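Local atomic coordinates of transcriptional activator of comK gene (Bacillus halodurans, PDB entry 2HQB), a protein that is probably a membrane-anchored lipoprotein of the BMP family, related to substrate-binding proteins of ABC transporters, that promotes expression of comK. Residues M123-A134 and Q181-Y192. Sequence-based numbering, arbitrary orientation.
Sequences MSETHKVGVIAA and QVDVFYPAGDGY
The carboxylate of Asp-183 reaches into the turn that precedes strand 128-133. Its CG sits between the backbone N and the carbonyl carbon (chi1 58°). This brings the carboxylate to residues 124-126. Asp-183 OD2 accepts a hydrogen bond from Ser-124 OG on its syn lone pair. Asp-183 OD1 takes two backbone donors: Glu-125 N at 2.8 Å, near the carboxylate plane, and Thr-126 N at 3.1 Å, from above it. With an alanine here, the two amides and the Ser-124 hydroxyl would probably be left without their acceptor, and the turn less firmly held. Asp-183 N in turn bonds to Lys-128 O.

Beyond the turn the strands run parallel. Gly-130 N donates to Val-184 O, and Gly-130 O accepts from Tyr-186 N at 2.8 Å. Val-182 CG1 lies 3.5 Å from Gly-130 N. Val-131 and Tyr-186 point the same way, side by side. Val-131 CG2 meets the ring edge in plane, 3.9 Å from Tyr-186 CD2. At the far end, Tyr-192 OH donates to Ile-132 O from above the carbonyl plane (2.8 Å).

The pair lies inside a mixed sheet, between strands 155-160 and 206-211, in an alpha/beta domain consistent with the periplasmic-binding-protein family. Helix 139-150 packs on the face of Val-129, Val-131 and Tyr-186, with Phe-144 stacked on the tyrosine ring. Helix 167-178 packs against Ile-132, Val-182 and Phe-185 and completes the beta-alpha-beta crossover from strand 155-160 to strand 184-186.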
HETATM    1  N   MSE A 123     -18.899   0.599 -12.631  1.00 64.03           N
HETATM    2  CA  MSE A 123     -19.744  -0.441 -12.075  1.00 67.73           C
HETATM    3  C   MSE A 123     -20.823   0.068 -11.159  1.00 65.64           C
HETATM    4  O   MSE A 123     -21.402  -0.701 -10.386  1.00 65.59           O
HETATM    5  CB  MSE A 123     -18.876  -1.450 -11.329  1.00 77.99           C
HETATM    6  CG  MSE A 123     -18.040  -2.277 -12.256  1.00 94.45           C
HETATM    7 SE   MSE A 123     -19.234  -3.100 -13.538  1.00118.77          SE
HETATM    8  CE  MSE A 123     -20.080  -4.373 -12.340  1.00100.88           C
ATOM      9  N   SER A 124     -21.100   1.361 -11.235  1.00 62.52           N
ATOM     10  CA  SER A 124     -22.109   1.913 -10.363  1.00 63.03           C
ATOM     11  C   SER A 124     -23.429   2.076 -11.062  1.00 66.18           C
ATOM     12  O   SER A 124     -23.494   2.434 -12.247  1.00 67.89           O
ATOM     13  CB  SER A 124     -21.666   3.262  -9.803  1.00 60.55           C
ATOM     14  OG  SER A 124     -22.601   3.737  -8.846  1.00 54.43           O
ATOM     15  N   GLU A 125     -24.482   1.789 -10.314  1.00 66.54           N
ATOM     16  CA  GLU A 125     -25.825   1.943 -10.823  1.00 70.09           C
ATOM     17  C   GLU A 125     -26.292   3.367 -10.538  1.00 70.35           C
ATOM     18  O   GLU A 125     -26.793   4.048 -11.425  1.00 74.88           O
ATOM     19  CB  GLU A 125     -26.745   0.943 -10.153  1.00 71.80           C
ATOM     20  CG  GLU A 125     -26.715  -0.431 -10.798  1.00 87.07           C
ATOM     21  CD  GLU A 125     -27.428  -0.460 -12.137  1.00 93.50           C
ATOM     22  OE1 GLU A 125     -26.887   0.100 -13.120  1.00 89.92           O
ATOM     23  OE2 GLU A 125     -28.540  -1.036 -12.196  1.00 94.30           O
ATOM     24  N   THR A 126     -26.086   3.813  -9.301  1.00 67.35           N
ATOM     25  CA  THR A 126     -26.484   5.144  -8.871  1.00 66.12           C
ATOM     26  C   THR A 126     -25.494   6.233  -9.203  1.00 67.86           C
ATOM     27  O   THR A 126     -25.634   7.352  -8.720  1.00 67.56           O
ATOM     28  CB  THR A 126     -26.655   5.234  -7.359  1.00 68.50           C
ATOM     29  OG1 THR A 126     -27.318   4.067  -6.882  1.00 67.47           O
ATOM     30  CG2 THR A 126     -27.492   6.484  -6.992  1.00 73.59           C
ATOM     31  N   HIS A 127     -24.488   5.932 -10.006  1.00 71.32           N
ATOM     32  CA  HIS A 127     -23.496   6.953 -10.310  1.00 73.40           C
ATOM     33  C   HIS A 127     -23.095   7.705  -9.041  1.00 72.95           C
ATOM     34  O   HIS A 127     -22.921   8.926  -9.047  1.00 69.63           O
ATOM     35  CB  HIS A 127     -24.059   7.903 -11.350  1.00 75.14           C
ATOM     36  CG  HIS A 127     -24.037   7.325 -12.723  1.00 76.24           C
ATOM     37  ND1 HIS A 127     -24.369   6.010 -12.969  1.00 77.59           N
ATOM     38  CD2 HIS A 127     -23.655   7.850 -13.909  1.00 70.65           C
ATOM     39  CE1 HIS A 127     -24.183   5.746 -14.249  1.00 69.56           C
ATOM     40  NE2 HIS A 127     -23.749   6.845 -14.840  1.00 74.32           N
ATOM     41  N   LYS A 128     -22.972   6.942  -7.954  1.00 71.40           N
ATOM     42  CA  LYS A 128     -22.585   7.450  -6.644  1.00 68.31           C
ATOM     43  C   LYS A 128     -21.567   6.501  -6.002  1.00 69.84           C
ATOM     44  O   LYS A 128     -21.940   5.444  -5.477  1.00 74.89           O
ATOM     45  CB  LYS A 128     -23.803   7.572  -5.736  1.00 56.67           C
ATOM     46  CG  LYS A 128     -24.697   8.743  -6.070  1.00 56.28           C
ATOM     47  CD  LYS A 128     -25.764   8.878  -4.986  1.00 71.57           C
ATOM     48  CE  LYS A 128     -26.604  10.132  -5.135  1.00 70.00           C
ATOM     49  NZ  LYS A 128     -27.604  10.207  -4.039  1.00 79.07           N
ATOM     50  N   VAL A 129     -20.290   6.880  -6.042  1.00 62.52           N
ATOM     51  CA  VAL A 129     -19.223   6.070  -5.471  1.00 54.34           C
ATOM     52  C   VAL A 129     -18.703   6.751  -4.215  1.00 57.70           C
ATOM     53  O   VAL A 129     -18.852   7.968  -4.054  1.00 54.03           O
ATOM     54  CB  VAL A 129     -18.071   5.955  -6.425  1.00 43.18           C
ATOM     55  CG1 VAL A 129     -18.567   5.510  -7.774  1.00 44.43           C
ATOM     56  CG2 VAL A 129     -17.370   7.297  -6.520  1.00 41.68           C
ATOM     57  N   GLY A 130     -18.084   5.968  -3.331  1.00 57.68           N
ATOM     58  CA  GLY A 130     -17.565   6.533  -2.096  1.00 52.23           C
ATOM     59  C   GLY A 130     -16.259   5.967  -1.553  1.00 51.29           C
ATOM     60  O   GLY A 130     -15.933   4.779  -1.725  1.00 48.04           O
ATOM     61  N   VAL A 131     -15.505   6.849  -0.899  1.00 49.30           N
ATOM     62  CA  VAL A 131     -14.261   6.487  -0.266  1.00 49.91           C
ATOM     63  C   VAL A 131     -14.387   6.669   1.233  1.00 52.87           C
ATOM     64  O   VAL A 131     -14.830   7.727   1.666  1.00 57.41           O
ATOM     65  CB  VAL A 131     -13.098   7.397  -0.682  1.00 47.49           C
ATOM     66  CG1 VAL A 131     -11.830   7.005   0.105  1.00 48.78           C
ATOM     67  CG2 VAL A 131     -12.835   7.266  -2.131  1.00 48.88           C
ATOM     68  N   ILE A 132     -14.017   5.648   2.013  1.00 50.12           N
ATOM     69  CA  ILE A 132     -13.976   5.757   3.482  1.00 46.84           C
ATOM     70  C   ILE A 132     -12.472   5.620   3.802  1.00 43.36           C
ATOM     71  O   ILE A 132     -11.923   4.523   3.859  1.00 42.38           O
ATOM     72  CB  ILE A 132     -14.729   4.619   4.200  1.00 48.81           C
ATOM     73  CG1 ILE A 132     -16.191   4.612   3.781  1.00 41.54           C
ATOM     74  CG2 ILE A 132     -14.605   4.790   5.714  1.00 43.38           C
ATOM     75  CD1 ILE A 132     -17.058   3.549   4.483  1.00 41.29           C
ATOM     76  N   ALA A 133     -11.797   6.742   3.956  1.00 43.62           N
ATOM     77  CA  ALA A 133     -10.378   6.712   4.233  1.00 47.29           C
ATOM     78  C   ALA A 133     -10.101   7.187   5.644  1.00 53.33           C
ATOM     79  O   ALA A 133     -11.025   7.500   6.403  1.00 48.81           O
ATOM     80  CB  ALA A 133      -9.634   7.568   3.243  1.00 43.26           C
ATOM     81  N   ALA A 134      -8.821   7.241   5.997  1.00 55.48           N
ATOM     82  CA  ALA A 134      -8.439   7.646   7.337  1.00 51.34           C
ATOM     83  C   ALA A 134      -8.128   9.121   7.363  1.00 51.62           C
ATOM     84  O   ALA A 134      -8.644   9.864   8.206  1.00 55.16           O
ATOM     85  CB  ALA A 134      -7.233   6.830   7.800  1.00 48.79           C
ATOM     86  N   GLN A 181     -27.535   6.333  -1.149  1.00 72.86           N
ATOM     87  CA  GLN A 181     -27.562   5.546  -2.374  1.00 73.06           C
ATOM     88  C   GLN A 181     -26.189   5.351  -2.998  1.00 69.86           C
ATOM     89  O   GLN A 181     -26.050   5.408  -4.211  1.00 70.70           O
ATOM     90  CB  GLN A 181     -28.515   6.176  -3.400  1.00 78.52           C
ATOM     91  CG  GLN A 181     -29.869   6.619  -2.830  1.00 90.39           C
ATOM     92  CD  GLN A 181     -30.690   5.482  -2.211  1.00103.83           C
ATOM     93  OE1 GLN A 181     -30.296   4.878  -1.206  1.00 97.61           O
ATOM     94  NE2 GLN A 181     -31.846   5.193  -2.814  1.00111.10           N
ATOM     95  N   VAL A 182     -25.175   5.128  -2.168  1.00 67.86           N
ATOM     96  CA  VAL A 182     -23.830   4.883  -2.680  1.00 65.83           C
ATOM     97  C   VAL A 182     -23.777   3.357  -2.822  1.00 64.18           C
ATOM     98  O   VAL A 182     -24.212   2.623  -1.935  1.00 68.60           O
ATOM     99  CB  VAL A 182     -22.730   5.382  -1.691  1.00 67.79           C
ATOM    100  CG1 VAL A 182     -21.387   5.441  -2.388  1.00 60.97           C
ATOM    101  CG2 VAL A 182     -23.081   6.751  -1.147  1.00 68.35           C
ATOM    102  N   ASP A 183     -23.240   2.873  -3.929  1.00 63.33           N
ATOM    103  CA  ASP A 183     -23.218   1.439  -4.154  1.00 64.54           C
ATOM    104  C   ASP A 183     -21.860   0.800  -4.491  1.00 61.77           C
ATOM    105  O   ASP A 183     -21.773  -0.406  -4.716  1.00 62.63           O
ATOM    106  CB  ASP A 183     -24.244   1.109  -5.242  1.00 73.80           C
ATOM    107  CG  ASP A 183     -23.983   1.858  -6.548  1.00 77.10           C
ATOM    108  OD1 ASP A 183     -24.712   1.597  -7.535  1.00 79.35           O
ATOM    109  OD2 ASP A 183     -23.056   2.706  -6.586  1.00 76.82           O
ATOM    110  N   VAL A 184     -20.811   1.603  -4.563  1.00 56.70           N
ATOM    111  CA  VAL A 184     -19.477   1.082  -4.817  1.00 51.74           C
ATOM    112  C   VAL A 184     -18.594   1.781  -3.791  1.00 51.81           C
ATOM    113  O   VAL A 184     -18.553   3.017  -3.742  1.00 53.13           O
ATOM    114  CB  VAL A 184     -19.000   1.408  -6.235  1.00 50.24           C
ATOM    115  CG1 VAL A 184     -17.674   0.726  -6.514  1.00 43.63           C
ATOM    116  CG2 VAL A 184     -20.044   0.967  -7.229  1.00 42.14           C
ATOM    117  N   PHE A 185     -17.911   0.990  -2.963  1.00 50.70           N
ATOM    118  CA  PHE A 185     -17.044   1.535  -1.920  1.00 49.10           C
ATOM    119  C   PHE A 185     -15.520   1.229  -2.003  1.00 50.21           C
ATOM    120  O   PHE A 185     -15.064   0.170  -2.477  1.00 46.85           O
ATOM    121  CB  PHE A 185     -17.586   1.122  -0.560  1.00 37.73           C
ATOM    122  CG  PHE A 185     -19.016   1.537  -0.323  1.00 47.14           C
ATOM    123  CD1 PHE A 185     -20.069   0.827  -0.891  1.00 50.60           C
ATOM    124  CD2 PHE A 185     -19.315   2.598   0.528  1.00 53.96           C
ATOM    125  CE1 PHE A 185     -21.406   1.159  -0.607  1.00 53.01           C
ATOM    126  CE2 PHE A 185     -20.648   2.938   0.822  1.00 61.42           C
ATOM    127  CZ  PHE A 185     -21.692   2.213   0.254  1.00 55.07           C
ATOM    128  N   TYR A 186     -14.742   2.214  -1.564  1.00 48.86           N
ATOM    129  CA  TYR A 186     -13.289   2.134  -1.542  1.00 45.95           C
ATOM    130  C   TYR A 186     -12.909   2.384  -0.088  1.00 44.39           C
ATOM    131  O   TYR A 186     -12.685   3.531   0.302  1.00 45.47           O
ATOM    132  CB  TYR A 186     -12.692   3.232  -2.428  1.00 32.06           C
ATOM    133  CG  TYR A 186     -11.197   3.131  -2.581  1.00 37.47           C
ATOM    134  CD1 TYR A 186     -10.555   1.882  -2.637  1.00 36.32           C
ATOM    135  CD2 TYR A 186     -10.409   4.271  -2.696  1.00 39.17           C
ATOM    136  CE1 TYR A 186      -9.150   1.776  -2.810  1.00 22.61           C
ATOM    137  CE2 TYR A 186      -9.008   4.164  -2.871  1.00 41.61           C
ATOM    138  CZ  TYR A 186      -8.401   2.912  -2.927  1.00 31.78           C
ATOM    139  OH  TYR A 186      -7.049   2.814  -3.140  1.00 39.09           O
ATOM    140  N   PRO A 187     -12.868   1.324   0.744  1.00 44.03           N
ATOM    141  CA  PRO A 187     -12.512   1.534   2.163  1.00 43.12           C
ATOM    142  C   PRO A 187     -10.992   1.480   2.310  1.00 44.65           C
ATOM    143  O   PRO A 187     -10.401   0.444   2.615  1.00 42.04           O
ATOM    144  CB  PRO A 187     -13.282   0.421   2.877  1.00 35.77           C
ATOM    145  CG  PRO A 187     -13.317  -0.706   1.837  1.00 36.85           C
ATOM    146  CD  PRO A 187     -13.305  -0.064   0.466  1.00 31.30           C
ATOM    147  N   ALA A 188     -10.384   2.639   2.071  1.00 46.66           N
ATOM    148  CA  ALA A 188      -8.949   2.797   2.051  1.00 49.33           C
ATOM    149  C   ALA A 188      -8.236   2.950   3.377  1.00 54.01           C
ATOM    150  O   ALA A 188      -7.614   3.995   3.660  1.00 58.97           O
ATOM    151  CB  ALA A 188      -8.598   3.951   1.123  1.00 45.85           C
ATOM    152  N   GLY A 189      -8.308   1.883   4.171  1.00 52.30           N
ATOM    153  CA  GLY A 189      -7.658   1.840   5.476  1.00 47.52           C
ATOM    154  C   GLY A 189      -7.355   0.392   5.743  1.00 38.80           C
ATOM    155  O   GLY A 189      -8.280  -0.385   5.877  1.00 36.81           O
ATOM    156  N   ASP A 190      -6.077   0.016   5.784  1.00 43.40           N
ATOM    157  CA  ASP A 190      -5.691  -1.400   6.019  1.00 41.82           C
ATOM    158  C   ASP A 190      -6.352  -1.951   7.246  1.00 34.07           C
ATOM    159  O   ASP A 190      -6.940  -3.018   7.221  1.00 31.61           O
ATOM    160  CB  ASP A 190      -4.195  -1.552   6.232  1.00 51.83           C
ATOM    161  CG  ASP A 190      -3.393  -1.164   5.023  1.00 50.23           C
ATOM    162  OD1 ASP A 190      -3.241  -2.031   4.136  1.00 44.36           O
ATOM    163  OD2 ASP A 190      -2.928   0.001   4.980  1.00 41.79           O
ATOM    164  N   GLY A 191      -6.243  -1.218   8.337  1.00 31.39           N
ATOM    165  CA  GLY A 191      -6.871  -1.691   9.548  1.00 36.50           C
ATOM    166  C   GLY A 191      -8.317  -2.167   9.461  1.00 39.18           C
ATOM    167  O   GLY A 191      -8.596  -3.297   9.866  1.00 36.24           O
ATOM    168  N   TYR A 192      -9.232  -1.341   8.926  1.00 40.78           N
ATOM    169  CA  TYR A 192     -10.654  -1.714   8.885  1.00 37.09           C
ATOM    170  C   TYR A 192     -11.167  -2.210   7.582  1.00 38.93           C
ATOM    171  O   TYR A 192     -12.335  -2.526   7.471  1.00 45.58           O
ATOM    172  CB  TYR A 192     -11.523  -0.532   9.304  1.00 35.21           C
ATOM    173  CG  TYR A 192     -11.291   0.681   8.455  1.00 42.46           C
ATOM    174  CD1 TYR A 192     -11.666   0.702   7.092  1.00 34.37           C
ATOM    175  CD2 TYR A 192     -10.631   1.796   8.983  1.00 39.74           C
ATOM    176  CE1 TYR A 192     -11.370   1.816   6.288  1.00 22.33           C
ATOM    177  CE2 TYR A 192     -10.327   2.915   8.190  1.00 32.72           C
ATOM    178  CZ  TYR A 192     -10.697   2.915   6.847  1.00 29.35           C
ATOM    179  OH  TYR A 192     -10.364   3.999   6.074  1.00 39.71           O
TER